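Ribosome-inactivating protein 3 (Zea mays, PDB 2PQG) is a maize member of the ribosome-inactivating protein family, named for its effect on ribosomes. Local coordinates at residues His29-Lys34 / Gln38-Pro43; Trp84-Lys89 / Thr93-Asp98; Val193-Asp198 / Ala252-Ala257. All blocks are in the same frame, centred on the assembly; numbering follows the deposited sequence.

The three contacts follow one another along a single chain. Contact 1 lies in the loop between helix 15-27 and strand 51-57. Contact 2 joins strand 84-86 of the mixed sheet to the loop that runs on to strand 101-102. Contact 3 ties helix 191-199 to residues 252-257, at and beyond the end of helix 249-252. Contacts 1 and 3 have centres about 18 Å apart and touch: Gln-38 NE2 lies 3.1 Å from Val-256 O, a probable hydrogen bond. Contact 2 stands apart, its centre about 27 and 30 Å from those of contacts 1 and 3. The early loop and the C-terminal segment are thus packed together, away from the sheet end that holds contact 2.

Contact 1 of 3, residues His29-Lys34 / Gln38-Pro43; sequences HCTDHK and QPVLPP
Thr-31 and Val-40 form a single antiparallel beta bridge, a hydrogen-bonded pair, in the long loop that leads from helix 15-27 to strand 51-57. Two backbone bonds make the pair. Thr-31 N donates a hydrogen bond to Val-40 O at 3.0 Å. Val-40 N donates one to Thr-31 O at 3.1 Å, and this bond is nearly straight, with an N-H...O angle of 175°. Beyond the bridge a water continues the link: it accepts from His-33 N and probably donates to Gln-38 O.

Apolar contacts flank these bonds. Cys-30 packs its CB against Pro-39 CB at 3.8 Å. With SG anti to the carbonyl carbon (chi1 -68°), the sulfur of Cys-30 is turned to the CD2 branch of Leu-41, 3.4 Å from SG. On Val-40, CG2 touches His-33 CB at 3.7 Å, while CB faces Thr-31 OG1. The imidazole of His-33 leads away from the segment 38-43 and meets the ring of Phe-228 in helix 220-232.

The C-terminal tail holds the other side of 38-43: Pro-39 and Leu-41 share backbone hydrogen bonds with Val-259, and Leu-41 O accepts from Asn-261 ND2. At the far end of the contact, the ring of Pro-42 packs on the backbone of His-29, with CG 3.3 Å from His-29 O.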
loop_
_atom_site.group_PDB
_atom_site.type_symbol
_atom_site.label_atom_id
_atom_site.label_comp_id
_atom_site.label_asym_id
_atom_site.label_seq_id
_atom_site.Cartn_x
_atom_site.Cartn_y
_atom_site.Cartn_z
ATOM N N HIS A 29 -2.831 -16.685 9.140
ATOM C CA HIS A 29 -1.416 -17.013 9.039
ATOM C C HIS A 29 -0.534 -16.243 10.031
ATOM O O HIS A 29 0.686 -16.190 9.867
ATOM C CB HIS A 29 -0.937 -16.773 7.612
ATOM C CG HIS A 29 -1.712 -17.534 6.580
ATOM N ND1 HIS A 29 -1.357 -18.802 6.158
ATOM C CD2 HIS A 29 -2.832 -17.213 5.891
ATOM C CE1 HIS A 29 -2.222 -19.223 5.255
ATOM N NE2 HIS A 29 -3.130 -18.278 5.074
ATOM N N CYS A 30 -1.143 -15.658 11.063
ATOM C CA CYS A 30 -0.383 -14.914 12.068
ATOM C C CYS A 30 -0.240 -15.685 13.393
ATOM O O CYS A 30 -0.828 -16.753 13.573
ATOM C CB CYS A 30 -1.038 -13.553 12.326
ATOM S SG CYS A 30 -0.929 -12.393 10.932
ATOM N N THR A 31 0.558 -15.149 14.312
ATOM C CA THR A 31 0.753 -15.802 15.601
ATOM C C THR A 31 0.296 -14.890 16.718
ATOM O O THR A 31 0.213 -13.677 16.542
ATOM C CB THR A 31 2.243 -16.182 15.859
ATOM O OG1 THR A 31 3.070 -15.008 15.816
ATOM C CG2 THR A 31 2.723 -17.190 14.823
ATOM N N ASP A 32 -0.012 -15.477 17.865
ATOM C CA ASP A 32 -0.443 -14.699 19.010
ATOM C C ASP A 32 0.723 -14.612 19.988
ATOM O O ASP A 32 1.114 -15.613 20.581
ATOM C CB ASP A 32 -1.656 -15.358 19.671
ATOM C CG ASP A 32 -2.224 -14.528 20.812
ATOM O OD1 ASP A 32 -3.247 -14.937 21.404
ATOM O OD2 ASP A 32 -1.648 -13.463 21.123
ATOM N N HIS A 33 1.295 -13.419 20.126
ATOM C CA HIS A 33 2.410 -13.195 21.043
ATOM C C HIS A 33 1.838 -12.604 22.331
ATOM O O HIS A 33 1.014 -11.687 22.286
ATOM C CB HIS A 33 3.414 -12.215 20.435
ATOM C CG HIS A 33 4.777 -12.259 21.067
ATOM N ND1 HIS A 33 5.807 -13.013 20.557
ATOM C CD2 HIS A 33 5.277 -11.617 22.153
ATOM C CE1 HIS A 33 6.893 -12.835 21.298
ATOM N NE2 HIS A 33 6.597 -11.994 22.269
ATOM N N LYS A 34 2.268 -13.134 23.473
ATOM C CA LYS A 34 1.795 -12.652 24.768
ATOM C C LYS A 34 2.252 -11.205 24.967
ATOM O O LYS A 34 3.409 -10.872 24.699
ATOM C CB LYS A 34 2.352 -13.540 25.890
ATOM C CG LYS A 34 1.843 -13.193 27.285
ATOM C CD LYS A 34 2.810 -13.656 28.373
ATOM C CE LYS A 34 2.564 -15.093 28.806
ATOM N NZ LYS A 34 2.646 -16.057 27.677
ATOM N N GLN A 38 -2.063 -6.897 18.955
ATOM C CA GLN A 38 -2.170 -7.200 17.532
ATOM C C GLN A 38 -1.514 -8.503 17.113
ATOM O O GLN A 38 -0.527 -8.933 17.702
ATOM C CB GLN A 38 -1.531 -6.095 16.685
ATOM C CG GLN A 38 -2.022 -4.696 16.962
ATOM C CD GLN A 38 -1.234 -4.009 18.055
ATOM O OE1 GLN A 38 -0.442 -4.638 18.762
ATOM N NE2 GLN A 38 -1.453 -2.708 18.208
ATOM N N PRO A 39 -2.073 -9.160 16.086
ATOM C CA PRO A 39 -1.511 -10.411 15.586
ATOM C C PRO A 39 -0.145 -10.096 14.988
ATOM O O PRO A 39 0.058 -9.015 14.434
ATOM C CB PRO A 39 -2.513 -10.830 14.517
ATOM C CG PRO A 39 -3.794 -10.372 15.083
ATOM C CD PRO A 39 -3.457 -8.990 15.607
ATOM N N VAL A 40 0.781 -11.044 15.095
ATOM C CA VAL A 40 2.130 -10.877 14.569
ATOM C C VAL A 40 2.237 -11.588 13.222
ATOM O O VAL A 40 2.004 -12.799 13.132
ATOM C CB VAL A 40 3.165 -11.475 15.534
ATOM C CG1 VAL A 40 4.570 -11.110 15.086
ATOM C CG2 VAL A 40 2.902 -10.974 16.936
ATOM N N LEU A 41 2.592 -10.832 12.182
ATOM C CA LEU A 41 2.717 -11.378 10.835
ATOM C C LEU A 41 3.843 -12.399 10.728
ATOM O O LEU A 41 4.717 -12.463 11.592
ATOM C CB LEU A 41 2.958 -10.246 9.838
ATOM C CG LEU A 41 1.815 -9.242 9.716
ATOM C CD1 LEU A 41 2.258 -8.079 8.853
ATOM C CD2 LEU A 41 0.594 -9.908 9.126
ATOM N N PRO A 42 3.829 -13.224 9.665
ATOM C CA PRO A 42 4.877 -14.234 9.480
ATOM C C PRO A 42 6.249 -13.566 9.409
ATOM O O PRO A 42 6.372 -12.450 8.910
ATOM C CB PRO A 42 4.493 -14.883 8.153
ATOM C CG PRO A 42 2.998 -14.712 8.103
ATOM C CD PRO A 42 2.814 -13.315 8.597
ATOM N N PRO A 43 7.301 -14.238 9.910
ATOM C CA PRO A 43 8.645 -13.652 9.868
ATOM C C PRO A 43 9.098 -13.371 8.447
ATOM O O PRO A 43 8.839 -14.156 7.531
ATOM C CB PRO A 43 9.507 -14.706 10.560
ATOM C CG PRO A 43 8.773 -15.981 10.276
ATOM C CD PRO A 43 7.339 -15.581 10.512
HETATM O O HOH W 1 -0.283 -11.011 19.381
#

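Contact 2 of 3, residues Trp84-Lys89 / Thr93-Asp98; sequences WWEFGK and THLLGD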
loop_
_atom_site.group_PDB
_atom_site.type_symbol
_atom_site.label_atom_id
_atom_site.label_comp_id
_atom_site.label_asym_id
_atom_site.label_seq_id
_atom_site.Cartn_x
_atom_site.Cartn_y
_atom_site.Cartn_z
ATOM N N TRP A 84 2.935 -8.857 -15.639
ATOM C CA TRP A 84 3.268 -8.521 -14.256
ATOM C C TRP A 84 4.262 -7.384 -14.218
ATOM O O TRP A 84 5.280 -7.410 -14.904
ATOM C CB TRP A 84 3.861 -9.717 -13.513
ATOM C CG TRP A 84 2.835 -10.697 -13.039
ATOM C CD1 TRP A 84 2.474 -11.864 -13.650
ATOM C CD2 TRP A 84 2.024 -10.592 -11.859
ATOM N NE1 TRP A 84 1.491 -12.492 -12.924
ATOM C CE2 TRP A 84 1.196 -11.736 -11.823
ATOM C CE3 TRP A 84 1.918 -9.644 -10.834
ATOM C CZ2 TRP A 84 0.269 -11.957 -10.797
ATOM C CZ3 TRP A 84 0.997 -9.863 -9.816
ATOM C CH2 TRP A 84 0.185 -11.014 -9.805
ATOM N N TRP A 85 3.950 -6.385 -13.406
ATOM C CA TRP A 85 4.799 -5.218 -13.249
ATOM C C TRP A 85 5.304 -5.194 -11.827
ATOM O O TRP A 85 4.519 -5.085 -10.886
ATOM C CB TRP A 85 4.000 -3.962 -13.531
ATOM C CG TRP A 85 3.643 -3.822 -14.952
ATOM C CD1 TRP A 85 2.477 -4.212 -15.570
ATOM C CD2 TRP A 85 4.469 -3.266 -15.965
ATOM N NE1 TRP A 85 2.530 -3.912 -16.912
ATOM C CE2 TRP A 85 3.734 -3.313 -17.179
ATOM C CE3 TRP A 85 5.744 -2.687 -15.963
ATOM C CZ2 TRP A 85 4.264 -2.850 -18.390
ATOM C CZ3 TRP A 85 6.268 -2.226 -17.170
ATOM C CH2 TRP A 85 5.518 -2.291 -18.362
ATOM N N GLU A 86 6.620 -5.280 -11.674
ATOM C CA GLU A 86 7.229 -5.315 -10.351
ATOM C C GLU A 86 8.059 -4.100 -9.940
ATOM O O GLU A 86 8.755 -3.483 -10.753
ATOM C CB GLU A 86 8.095 -6.565 -10.253
ATOM C CG GLU A 86 8.465 -6.953 -8.846
ATOM C CD GLU A 86 9.364 -8.169 -8.811
ATOM O OE1 GLU A 86 9.404 -8.903 -9.823
ATOM O OE2 GLU A 86 10.019 -8.395 -7.770
ATOM N N PHE A 87 7.977 -3.768 -8.657
ATOM C CA PHE A 87 8.727 -2.651 -8.093
ATOM C C PHE A 87 10.214 -2.965 -8.195
ATOM O O PHE A 87 10.671 -4.003 -7.711
ATOM C CB PHE A 87 8.344 -2.445 -6.625
ATOM C CG PHE A 87 7.137 -1.578 -6.423
ATOM C CD1 PHE A 87 6.113 -1.987 -5.580
ATOM C CD2 PHE A 87 7.042 -0.337 -7.041
ATOM C CE1 PHE A 87 5.015 -1.173 -5.345
ATOM C CE2 PHE A 87 5.953 0.483 -6.813
ATOM C CZ PHE A 87 4.932 0.063 -5.964
ATOM N N GLY A 88 10.962 -2.071 -8.829
ATOM C CA GLY A 88 12.385 -2.286 -8.988
ATOM C C GLY A 88 12.864 -1.711 -10.301
ATOM O O GLY A 88 12.117 -1.009 -10.981
ATOM N N LYS A 89 14.110 -2.008 -10.659
ATOM C CA LYS A 89 14.714 -1.516 -11.899
ATOM C C LYS A 89 15.715 -2.559 -12.403
ATOM O O LYS A 89 16.129 -3.436 -11.636
ATOM C CB LYS A 89 15.427 -0.175 -11.638
ATOM C CG LYS A 89 16.576 -0.257 -10.628
ATOM C CD LYS A 89 17.094 1.119 -10.199
ATOM C CE LYS A 89 18.450 1.015 -9.477
ATOM N NZ LYS A 89 18.458 0.088 -8.300
ATOM N N THR A 93 16.672 -8.099 -8.496
ATOM C CA THR A 93 16.256 -9.488 -8.566
ATOM C C THR A 93 14.742 -9.601 -8.441
ATOM O O THR A 93 14.155 -9.136 -7.470
ATOM C CB THR A 93 16.963 -10.305 -7.448
ATOM O OG1 THR A 93 18.314 -10.572 -7.853
ATOM C CG2 THR A 93 16.235 -11.616 -7.160
ATOM N N HIS A 94 14.116 -10.207 -9.440
ATOM C CA HIS A 94 12.673 -10.375 -9.437
ATOM C C HIS A 94 12.173 -11.352 -8.390
ATOM O O HIS A 94 12.737 -12.434 -8.221
ATOM C CB HIS A 94 12.179 -10.861 -10.802
ATOM C CG HIS A 94 11.948 -9.775 -11.807
ATOM N ND1 HIS A 94 12.732 -9.612 -12.930
ATOM C CD2 HIS A 94 11.015 -8.798 -11.856
ATOM C CE1 HIS A 94 12.292 -8.576 -13.625
ATOM N NE2 HIS A 94 11.251 -8.065 -12.993
ATOM N N LEU A 95 11.133 -10.953 -7.660
ATOM C CA LEU A 95 10.512 -11.844 -6.685
ATOM C C LEU A 95 9.329 -12.485 -7.445
ATOM O O LEU A 95 8.965 -13.637 -7.192
ATOM C CB LEU A 95 9.975 -11.087 -5.460
ATOM C CG LEU A 95 11.043 -10.406 -4.607
ATOM C CD1 LEU A 95 10.379 -9.679 -3.459
ATOM C CD2 LEU A 95 12.035 -11.440 -4.086
ATOM N N LEU A 96 8.724 -11.744 -8.377
ATOM C CA LEU A 96 7.605 -12.260 -9.164
ATOM C C LEU A 96 8.095 -13.188 -10.276
ATOM O O LEU A 96 9.197 -13.025 -10.813
ATOM C CB LEU A 96 6.821 -11.109 -9.796
ATOM C CG LEU A 96 6.333 -10.010 -8.843
ATOM C CD1 LEU A 96 5.460 -9.003 -9.606
ATOM C CD2 LEU A 96 5.543 -10.636 -7.699
ATOM N N GLY A 97 7.276 -14.182 -10.601
ATOM C CA GLY A 97 7.596 -15.097 -11.681
ATOM C C GLY A 97 6.691 -14.695 -12.841
ATOM O O GLY A 97 6.033 -13.652 -12.783
ATOM N N ASP A 98 6.653 -15.501 -13.896
ATOM C CA ASP A 98 5.802 -15.236 -15.064
ATOM C C ASP A 98 6.215 -14.077 -15.950
ATOM O O ASP A 98 5.356 -13.328 -16.404
ATOM C CB ASP A 98 4.339 -15.021 -14.645
ATOM C CG ASP A 98 3.626 -16.319 -14.291
ATOM O OD1 ASP A 98 4.230 -17.402 -14.451
ATOM O OD2 ASP A 98 2.453 -16.251 -13.860
HETATM O O HOH W 2 -0.218 -15.166 -13.605
HETATM O O HOH W 3 4.382 -10.620 -17.159
#
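Glu-86 reaches from strand 84-86 to the backbone of the segment 93-98 and holds it with its carboxylate. OE2 accepts from Leu-95 N at 2.8 Å in a nearly straight bond, with an N-H...O angle of 172°. It uses its syn lone pair, on the side of the other oxygen. OE1 accepts from Leu-96 N at 3.3 Å, but the position of OE1 is less certain. The buried carboxylate may therefore hold two successive N-H groups, the second bond being doubtful. The carboxylate gets there because CG is anti to the backbone N (chi1 -163°) and the chain runs extended beyond it.

Leu-96 slides past Glu-86 in the opposite direction. Its CD1 lies 3.6 Å from Glu-86 CB, and the same methyl meets Trp-84 CE3 at 3.8 Å. The side chains of Trp-84 and Leu-96 cross at about a right angle. Farther along, Trp-84 CD1 touches Asp-98 CB at 3.8 Å, with the indole and carboxylate planes 45° apart.

Two waters bridge this end of the contact. One lies in the indole plane, accepts from Trp-84 NE1 and donates to Asp-98 OD2. The other accepts from Trp-84 N at 2.7 Å and donates to Asp-98 O. The segment 93-98 belongs to the connection between neighbouring parallel strands, 84-86 and 101-102, at one end of the mixed sheet.

Backbone hydrogen bonds between Glu-86 and both Arg-101 and Leu-103 fix the strand that carries the carboxylate. Trp-84 and Leu-96 both pack on Ala-66 of strand 62-68, and Leu-95 rests on Val-75 of strand 74-78.

Contact 3 of 3, residues Val193-Asp198 / Ala252-Ala257; sequences VSRTVD and AARIVA
Arg-195 bends at chi3 (-56°), and this turns its guanidinium toward the backbone of Arg-254. The side chain of Arg-254 bends at chi2 and again at chi3 (70°), which brings its NH2 over one face of the Arg-195 guanidinium, offset toward the rim. The two side chains cross at about a right angle, and their guanidinium planes are 46° apart.

The grip is end-on. NH1 and NH2 of Arg-195 both donate to one atom, Arg-254 O. NH1 lies 3.0 Å from Arg-254 O, and it approaches in the carbonyl plane. NH2 lies 2.9 Å from Arg-254 O but is tilted from that plane. The oxygen lies almost exactly in the guanidinium plane of Arg-195.

This is a surface contact between helix 191-199 and the segment 252-257, at and beyond the end of helix 249-252. Backbone hydrogen bonds also join Ile-255 with Thr-192 in helix 191-199, and Ala-257 with Arg-189 at the end of helix 171-189. Ser-194, on the same helix as Arg-195, bonds through OG to Arg-23 of helix 15-27.

Arg-254 NH2 lies 3.1 Å from Arg-195 NE, and both are donors, so no hydrogen bond joins them. Two positive groups are therefore close together. Their repulsion is probably eased by solvent at this exposed site, and the carbonyl oxygen that accepts both N-H groups of Arg-195 may offset part of its charge.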
loop_
_atom_site.group_PDB
_atom_site.type_symbol
_atom_site.label_atom_id
_atom_site.label_comp_id
_atom_site.label_asym_id
_atom_site.label_seq_id
_atom_site.Cartn_x
_atom_site.Cartn_y
_atom_site.Cartn_z
ATOM N N VAL A 193 -5.774 3.940 9.530
ATOM C CA VAL A 193 -5.950 4.239 8.114
ATOM C C VAL A 193 -7.260 3.644 7.592
ATOM O O VAL A 193 -7.996 4.305 6.854
ATOM C CB VAL A 193 -4.779 3.677 7.274
ATOM C CG1 VAL A 193 -5.117 3.738 5.786
ATOM C CG2 VAL A 193 -3.522 4.481 7.565
ATOM N N SER A 194 -7.549 2.400 7.966
ATOM C CA SER A 194 -8.777 1.767 7.529
ATOM C C SER A 194 -9.979 2.537 8.084
ATOM O O SER A 194 -11.007 2.638 7.413
ATOM C CB SER A 194 -8.816 0.308 7.975
ATOM O OG SER A 194 -8.700 0.201 9.376
ATOM N N ARG A 195 -9.863 3.092 9.292
ATOM C CA ARG A 195 -10.975 3.865 9.855
ATOM C C ARG A 195 -11.178 5.156 9.067
ATOM O O ARG A 195 -12.302 5.541 8.767
ATOM C CB ARG A 195 -10.736 4.226 11.322
ATOM C CG ARG A 195 -10.852 3.069 12.295
ATOM C CD ARG A 195 -11.140 3.576 13.701
ATOM N NE ARG A 195 -10.139 4.538 14.153
ATOM C CZ ARG A 195 -8.957 4.210 14.665
ATOM N NH1 ARG A 195 -8.112 5.163 15.041
ATOM N NH2 ARG A 195 -8.628 2.932 14.815
ATOM N N THR A 196 -10.080 5.824 8.734
ATOM C CA THR A 196 -10.140 7.076 7.989
ATOM C C THR A 196 -10.543 6.864 6.536
ATOM O O THR A 196 -11.349 7.629 5.999
ATOM C CB THR A 196 -8.789 7.815 8.047
ATOM O OG1 THR A 196 -8.488 8.134 9.412
ATOM C CG2 THR A 196 -8.841 9.106 7.231
ATOM N N VAL A 197 -10.001 5.830 5.901
ATOM C CA VAL A 197 -10.346 5.563 4.512
ATOM C C VAL A 197 -11.787 5.076 4.382
ATOM O O VAL A 197 -12.444 5.376 3.386
ATOM C CB VAL A 197 -9.413 4.518 3.863
ATOM C CG1 VAL A 197 -9.901 4.199 2.444
ATOM C CG2 VAL A 197 -7.995 5.044 3.824
ATOM N N ASP A 198 -12.285 4.336 5.373
ATOM C CA ASP A 198 -13.658 3.845 5.282
ATOM C C ASP A 198 -14.645 4.952 5.550
ATOM O O ASP A 198 -15.692 5.024 4.914
ATOM C CB ASP A 198 -13.949 2.707 6.261
ATOM C CG ASP A 198 -15.372 2.168 6.104
ATOM O OD1 ASP A 198 -15.684 1.582 5.041
ATOM O OD2 ASP A 198 -16.185 2.344 7.033
ATOM N N ALA A 252 -1.431 2.645 20.954
ATOM C CA ALA A 252 -0.872 1.906 19.839
ATOM C C ALA A 252 -1.902 0.916 19.298
ATOM O O ALA A 252 -1.922 0.631 18.099
ATOM C CB ALA A 252 0.388 1.174 20.277
ATOM N N ALA A 253 -2.758 0.401 20.178
ATOM C CA ALA A 253 -3.778 -0.555 19.766
ATOM C C ALA A 253 -4.875 0.123 18.943
ATOM O O ALA A 253 -5.652 -0.533 18.242
ATOM C CB ALA A 253 -4.382 -1.238 20.988
ATOM N N ARG A 254 -4.944 1.441 19.013
ATOM C CA ARG A 254 -5.947 2.198 18.261
ATOM C C ARG A 254 -5.368 2.631 16.917
ATOM O O ARG A 254 -6.055 3.266 16.107
ATOM C CB ARG A 254 -6.317 3.460 19.024
ATOM C CG ARG A 254 -7.422 3.311 20.035
ATOM C CD ARG A 254 -8.534 4.324 19.795
ATOM N NE ARG A 254 -9.294 4.040 18.577
ATOM C CZ ARG A 254 -10.388 4.701 18.204
ATOM N NH1 ARG A 254 -10.858 5.690 18.955
ATOM N NH2 ARG A 254 -11.020 4.370 17.085
ATOM N N ILE A 255 -4.132 2.230 16.653
ATOM C CA ILE A 255 -3.395 2.678 15.491
ATOM C C ILE A 255 -2.941 1.607 14.521
ATOM O O ILE A 255 -3.188 1.707 13.323
ATOM C CB ILE A 255 -2.170 3.476 16.019
ATOM C CG1 ILE A 255 -2.621 4.789 16.675
ATOM C CG2 ILE A 255 -1.162 3.730 14.930
ATOM C CD1 ILE A 255 -1.487 5.580 17.300
ATOM N N VAL A 256 -2.227 0.622 15.051
ATOM C CA VAL A 256 -1.750 -0.485 14.232
ATOM C C VAL A 256 -2.627 -1.705 14.481
ATOM O O VAL A 256 -3.008 -1.995 15.615
ATOM C CB VAL A 256 -0.283 -0.859 14.530
ATOM C CG1 VAL A 256 0.646 0.119 13.835
ATOM C CG2 VAL A 256 -0.043 -0.850 16.027
ATOM N N ALA A 257 -2.954 -2.413 13.406
ATOM C CA ALA A 257 -3.796 -3.599 13.492
ATOM C C ALA A 257 -2.941 -4.854 13.442
ATOM O O ALA A 257 -3.223 -5.825 14.134
ATOM C CB ALA A 257 -4.818 -3.604 12.349
#